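PDB 1Q5D: P450 epoxidase from Sorangium cellulosum, which belongs to the cytochrome P450 family of mostly helical haem proteins and holds a haem group with a ligand pocket beside it. Local coordinates for residues L213-R216 with R217-L221; E233-G236 with S237-S240. One frame throughout, in Å; residues are numbered along the deposited sequence.

Contact 1: residues L213-R216 with R217-L221; sequences LDER and RRNPL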
ATOM      1  N   LEU A 213     -12.805   8.207  18.020  1.00 30.77           N
ATOM      2  CA  LEU A 213     -13.448   7.021  18.547  1.00 32.40           C
ATOM      3  C   LEU A 213     -14.348   7.321  19.762  1.00 33.20           C
ATOM      4  O   LEU A 213     -15.457   6.792  19.858  1.00 31.78           O
ATOM      5  CB  LEU A 213     -12.413   5.952  18.894  1.00 32.47           C
ATOM      6  CG  LEU A 213     -11.614   5.372  17.712  1.00 33.03           C
ATOM      7  CD1 LEU A 213     -10.584   4.368  18.214  1.00 33.99           C
ATOM      8  CD2 LEU A 213     -12.554   4.729  16.716  1.00 33.71           C
ATOM      9  N   ASP A 214     -13.866   8.159  20.677  1.00 34.19           N
ATOM     10  CA  ASP A 214     -14.667   8.566  21.831  1.00 35.91           C
ATOM     11  C   ASP A 214     -15.931   9.315  21.395  1.00 34.31           C
ATOM     12  O   ASP A 214     -16.982   9.159  22.009  1.00 34.55           O
ATOM     13  CB  ASP A 214     -13.864   9.458  22.774  1.00 38.63           C
ATOM     14  CG  ASP A 214     -12.890   8.681  23.649  1.00 41.11           C
ATOM     15  OD1 ASP A 214     -13.124   7.492  23.954  1.00 42.46           O
ATOM     16  OD2 ASP A 214     -11.844   9.195  24.086  1.00 43.51           O
ATOM     17  N   GLU A 215     -15.827  10.153  20.365  1.00 33.19           N
ATOM     18  CA  GLU A 215     -16.995  10.885  19.863  1.00 33.25           C
ATOM     19  C   GLU A 215     -18.011   9.945  19.223  1.00 33.01           C
ATOM     20  O   GLU A 215     -19.231  10.121  19.391  1.00 31.33           O
ATOM     21  CB  GLU A 215     -16.591  11.979  18.860  1.00 34.25           C
ATOM     22  CG  GLU A 215     -17.663  13.031  18.586  1.00 36.66           C
ATOM     23  CD  GLU A 215     -18.655  12.653  17.481  1.00 38.29           C
ATOM     24  OE1 GLU A 215     -18.387  11.708  16.707  1.00 38.54           O
ATOM     25  OE2 GLU A 215     -19.724  13.318  17.369  1.00 38.89           O
ATOM     26  N   ARG A 216     -17.519   8.948  18.488  1.00 31.19           N
ATOM     27  CA  ARG A 216     -18.409   7.986  17.848  1.00 29.92           C
ATOM     28  C   ARG A 216     -19.065   7.096  18.898  1.00 30.52           C
ATOM     29  O   ARG A 216     -20.166   6.581  18.692  1.00 30.76           O
ATOM     30  CB  ARG A 216     -17.672   7.137  16.799  1.00 29.07           C
ATOM     31  CG  ARG A 216     -18.636   6.243  15.973  1.00 28.95           C
ATOM     32  CD  ARG A 216     -19.476   7.014  14.956  1.00 28.35           C
ATOM     33  NE  ARG A 216     -18.765   8.187  14.473  1.00 30.32           N
ATOM     34  CZ  ARG A 216     -17.953   8.171  13.423  1.00 31.66           C
ATOM     35  NH1 ARG A 216     -17.804   7.038  12.735  1.00 32.35           N
ATOM     36  NH2 ARG A 216     -17.326   9.280  13.035  1.00 32.09           N
ATOM     37  N   ARG A 217     -18.403   6.921  20.035  1.00 30.17           N
ATOM     38  CA  ARG A 217     -18.990   6.130  21.110  1.00 33.01           C
ATOM     39  C   ARG A 217     -20.150   6.920  21.712  1.00 33.34           C
ATOM     40  O   ARG A 217     -21.161   6.345  22.130  1.00 33.34           O
ATOM     41  CB  ARG A 217     -17.958   5.834  22.192  1.00 35.62           C
ATOM     42  CG  ARG A 217     -17.114   4.596  21.919  1.00 39.17           C
ATOM     43  CD  ARG A 217     -16.372   4.077  23.141  1.00 42.57           C
ATOM     44  NE  ARG A 217     -15.602   5.137  23.790  1.00 45.38           N
ATOM     45  CZ  ARG A 217     -15.436   5.254  25.109  1.00 47.09           C
ATOM     46  NH1 ARG A 217     -16.001   4.385  25.943  1.00 47.42           N
ATOM     47  NH2 ARG A 217     -14.705   6.248  25.594  1.00 47.83           N
ATOM     48  N   ARG A 218     -19.970   8.240  21.742  1.00 32.28           N
ATOM     49  CA  ARG A 218     -20.957   9.180  22.271  1.00 33.18           C
ATOM     50  C   ARG A 218     -22.145   9.345  21.308  1.00 32.30           C
ATOM     51  O   ARG A 218     -23.312   9.362  21.735  1.00 32.00           O
ATOM     52  CB  ARG A 218     -20.260  10.524  22.545  1.00 33.41           C
ATOM     53  CG  ARG A 218     -21.159  11.751  22.647  1.00 36.99           C
ATOM     54  CD  ARG A 218     -20.384  13.053  22.985  1.00 39.59           C
ATOM     55  NE  ARG A 218     -21.253  14.161  23.399  1.00 40.28           N
ATOM     56  CZ  ARG A 218     -21.822  14.273  24.606  1.00 41.60           C
ATOM     57  NH1 ARG A 218     -21.636  13.351  25.539  1.00 41.68           N
ATOM     58  NH2 ARG A 218     -22.582  15.325  24.885  1.00 41.91           N
ATOM     59  N   ASN A 219     -21.837   9.469  20.017  1.00 31.19           N
ATOM     60  CA  ASN A 219     -22.850   9.532  18.957  1.00 30.71           C
ATOM     61  C   ASN A 219     -22.758   8.408  17.902  1.00 30.75           C
ATOM     62  O   ASN A 219     -22.379   8.679  16.759  1.00 31.39           O
ATOM     63  CB  ASN A 219     -22.752  10.882  18.256  1.00 30.53           C
ATOM     64  CG  ASN A 219     -22.862  12.045  19.231  1.00 32.04           C
ATOM     65  OD1 ASN A 219     -23.876  12.194  19.903  1.00 30.59           O
ATOM     66  ND2 ASN A 219     -21.814  12.855  19.323  1.00 31.47           N
ATOM     67  N   PRO A 220     -23.123   7.179  18.260  1.00 30.19           N
ATOM     68  CA  PRO A 220     -23.013   6.046  17.326  1.00 31.63           C
ATOM     69  C   PRO A 220     -23.921   6.259  16.126  1.00 33.64           C
ATOM     70  O   PRO A 220     -24.922   6.984  16.247  1.00 32.54           O
ATOM     71  CB  PRO A 220     -23.503   4.860  18.153  1.00 30.40           C
ATOM     72  CG  PRO A 220     -24.435   5.519  19.164  1.00 31.44           C
ATOM     73  CD  PRO A 220     -23.695   6.761  19.553  1.00 29.91           C
ATOM     74  N   LEU A 221     -23.587   5.633  14.994  1.00 33.91           N
ATOM     75  CA  LEU A 221     -24.338   5.847  13.758  1.00 36.24           C
ATOM     76  C   LEU A 221     -24.815   4.531  13.125  1.00 37.93           C
ATOM     77  O   LEU A 221     -24.289   3.460  13.428  1.00 37.75           O
ATOM     78  CB  LEU A 221     -23.498   6.640  12.758  1.00 36.01           C
ATOM     79  CG  LEU A 221     -23.064   8.069  13.101  1.00 36.67           C
ATOM     80  CD1 LEU A 221     -21.946   8.518  12.172  1.00 36.38           C
ATOM     81  CD2 LEU A 221     -24.254   9.041  13.042  1.00 37.01           C
TER
HETATM   82  O   HOH W   1     -20.190  10.369  15.419  1.00 38.41           O
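E215 and N219 meet twice, one helical turn apart. The backbone N of N219 gives a hydrogen bond of 2.8 Å to E215 O, the straightest bond here at 163°. The amide ND2 of N219 adds a second, 2.9 Å to E215 OE2. That oxygen is approached from above the carboxylate plane, and the carboxylate and amide planes stand 50° apart. The E215 chain bends at chi2 (-87°), which turns the carboxylate along the helix toward N219. Its other oxygen, OE1, takes a hydrogen bond from a water. The same water accepts from R216 NE and donates to N219 O, so one water ties three residues together. L221 CD1 lies over one face of the R216 guanidinium, 3.9 Å from NE. The far end of R216 belongs to other partners: NH1 forms a salt bridge with D224 and a hydrogen bond to L162 O.

One residue earlier, D214 OD1 makes a salt bridge with R217 NH2 at 2.6 Å. NH2 lies above the carboxylate plane, while OD1 sits near the plane of the guanidinium, at its edge. Backbone bonds from R217 N to L213 O and from R218 N to D214 O carry the helix to its end. Together these contacts form the C-terminal end of helix 195-218, where N219 leaves helical geometry and the chain runs on toward helix 225-234 of the P450 fold.

Contact 2: residues E233-G236 with S237-S240; sequences EADG and SRLS
R238 reaches back along the chain to D235, and its side chain spans most of this turn. From CB the chain passes to CG, which lies 3.9 Å from G236 O. Beyond CD, the NE atom comes up to the CB of D235, also at 3.9 Å. The bend at chi3 (-136°) helps to bring the guanidinium alongside D235. There NH2 makes a salt bridge with D235 OD1 at 3.2 Å. The bond is long and bent, 137° at the hydrogen. NH2 stands above the carboxylate plane, and OD1 is likewise tilted from the guanidinium plane. The two planes are only 20° apart, but the groups do not meet as a flat, two-pronged pair. One nitrogen and one oxygen make the link.

The backbone between the two residues is tightly turned. R238 N gives a weak hydrogen bond to G236 O, 3.2 Å away, and S237 is the centre of an inverse gamma turn. The chain then returns to the end of the helix it left. L239 O faces E233, where CA makes a nearly straight CH...O contact of 3.1 Å. E233 CB and CG also lie against this carbonyl, with CG 3.7 Å from L239 O.

The turn links helix 225-234 to helix 241-255. D235 is the first residue beyond helical geometry, and S240 is the N-cap of the next helix. The buried side chain of L239 packs among L229, L244 and, on helix 100-110, V106 and L109. R238 O accepts a hydrogen bond from R105 of that same helix.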
ATOM      1  N   GLU A 233     -16.579  -4.316  20.185  1.00 50.37           N
ATOM      2  CA  GLU A 233     -15.672  -4.173  21.313  1.00 53.79           C
ATOM      3  C   GLU A 233     -16.424  -4.184  22.651  1.00 55.55           C
ATOM      4  O   GLU A 233     -15.936  -4.733  23.645  1.00 55.42           O
ATOM      5  CB  GLU A 233     -14.851  -2.891  21.171  1.00 54.49           C
ATOM      6  CG  GLU A 233     -13.971  -2.569  22.362  1.00 55.60           C
ATOM      7  CD  GLU A 233     -13.985  -1.090  22.699  1.00 56.61           C
ATOM      8  OE1 GLU A 233     -12.942  -0.576  23.166  1.00 56.78           O
ATOM      9  OE2 GLU A 233     -15.038  -0.439  22.491  1.00 57.20           O
ATOM     10  N   ALA A 234     -17.612  -3.585  22.659  1.00 57.85           N
ATOM     11  CA  ALA A 234     -18.426  -3.474  23.868  1.00 60.19           C
ATOM     12  C   ALA A 234     -19.069  -4.800  24.252  1.00 61.95           C
ATOM     13  O   ALA A 234     -19.018  -5.206  25.414  1.00 62.62           O
ATOM     14  CB  ALA A 234     -19.497  -2.402  23.687  1.00 59.95           C
ATOM     15  N   ASP A 235     -19.675  -5.466  23.270  1.00 63.79           N
ATOM     16  CA  ASP A 235     -20.392  -6.719  23.488  1.00 65.08           C
ATOM     17  C   ASP A 235     -19.454  -7.857  23.880  1.00 65.54           C
ATOM     18  O   ASP A 235     -18.531  -7.674  24.673  1.00 65.75           O
ATOM     19  CB  ASP A 235     -21.196  -7.104  22.238  1.00 65.57           C
ATOM     20  CG  ASP A 235     -22.191  -6.030  21.821  1.00 66.03           C
ATOM     21  OD1 ASP A 235     -22.867  -6.209  20.782  1.00 65.97           O
ATOM     22  OD2 ASP A 235     -22.363  -4.972  22.466  1.00 66.50           O
ATOM     23  N   GLY A 236     -19.697  -9.035  23.317  1.00 66.21           N
ATOM     24  CA  GLY A 236     -18.883 -10.199  23.612  1.00 66.14           C
ATOM     25  C   GLY A 236     -17.401  -9.987  23.358  1.00 66.01           C
ATOM     26  O   GLY A 236     -16.935  -8.858  23.174  1.00 66.72           O
ATOM     27  N   SER A 237     -16.651 -11.083  23.354  1.00 64.96           N
ATOM     28  CA  SER A 237     -15.222 -11.018  23.105  1.00 63.75           C
ATOM     29  C   SER A 237     -14.947 -11.226  21.623  1.00 61.99           C
ATOM     30  O   SER A 237     -14.389 -12.249  21.229  1.00 62.13           O
ATOM     31  CB  SER A 237     -14.478 -12.064  23.941  1.00 64.31           C
ATOM     32  OG  SER A 237     -15.209 -12.404  25.113  1.00 65.21           O
ATOM     33  N   ARG A 238     -15.358 -10.257  20.809  1.00 59.69           N
ATOM     34  CA  ARG A 238     -15.117 -10.306  19.369  1.00 57.31           C
ATOM     35  C   ARG A 238     -14.037  -9.308  18.938  1.00 54.56           C
ATOM     36  O   ARG A 238     -13.469  -9.431  17.852  1.00 54.07           O
ATOM     37  CB  ARG A 238     -16.409 -10.075  18.575  1.00 58.54           C
ATOM     38  CG  ARG A 238     -17.611  -9.621  19.403  1.00 60.13           C
ATOM     39  CD  ARG A 238     -18.955  -9.745  18.668  1.00 61.21           C
ATOM     40  NE  ARG A 238     -19.795  -8.560  18.846  1.00 62.07           N
ATOM     41  CZ  ARG A 238     -20.505  -7.987  17.879  1.00 62.56           C
ATOM     42  NH1 ARG A 238     -20.488  -8.487  16.648  1.00 62.76           N
ATOM     43  NH2 ARG A 238     -21.236  -6.911  18.140  1.00 62.78           N
ATOM     44  N   LEU A 239     -13.747  -8.336  19.801  1.00 51.28           N
ATOM     45  CA  LEU A 239     -12.730  -7.327  19.509  1.00 48.44           C
ATOM     46  C   LEU A 239     -12.327  -6.579  20.779  1.00 47.19           C
ATOM     47  O   LEU A 239     -13.190  -6.100  21.522  1.00 47.94           O
ATOM     48  CB  LEU A 239     -13.259  -6.344  18.459  1.00 46.91           C
ATOM     49  CG  LEU A 239     -12.305  -5.321  17.831  1.00 46.29           C
ATOM     50  CD1 LEU A 239     -11.218  -6.014  17.009  1.00 45.96           C
ATOM     51  CD2 LEU A 239     -13.100  -4.348  16.977  1.00 45.38           C
ATOM     52  N   SER A 240     -11.025  -6.493  21.037  1.00 44.72           N
ATOM     53  CA  SER A 240     -10.523  -5.729  22.183  1.00 43.01           C
ATOM     54  C   SER A 240     -10.302  -4.259  21.825  1.00 42.38           C
ATOM     55  O   SER A 240     -10.194  -3.900  20.652  1.00 40.46           O
ATOM     56  CB  SER A 240      -9.217  -6.330  22.703  1.00 43.17           C
ATOM     57  OG  SER A 240      -8.117  -5.917  21.894  1.00 41.89           O
TER

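Contacts 1 and 2 lie in series along the chain, with centres about 16 Å apart and on the same side of the molecule. They do not touch. Each closes a helix: contact 1 ends helix 195-218, while contact 2 ends helix 225-234 and leads into helix 241-255. Contact 1 is partly buried, with R216 turned inward; contact 2 is a surface turn with L239 as its buried residue. Both have an acid-arginine salt bridge three residues apart. In contact 1 it is short and stands beside regular helical bonds and a shared water. In contact 2 it is longer and spans a loop held by a weak backbone bond.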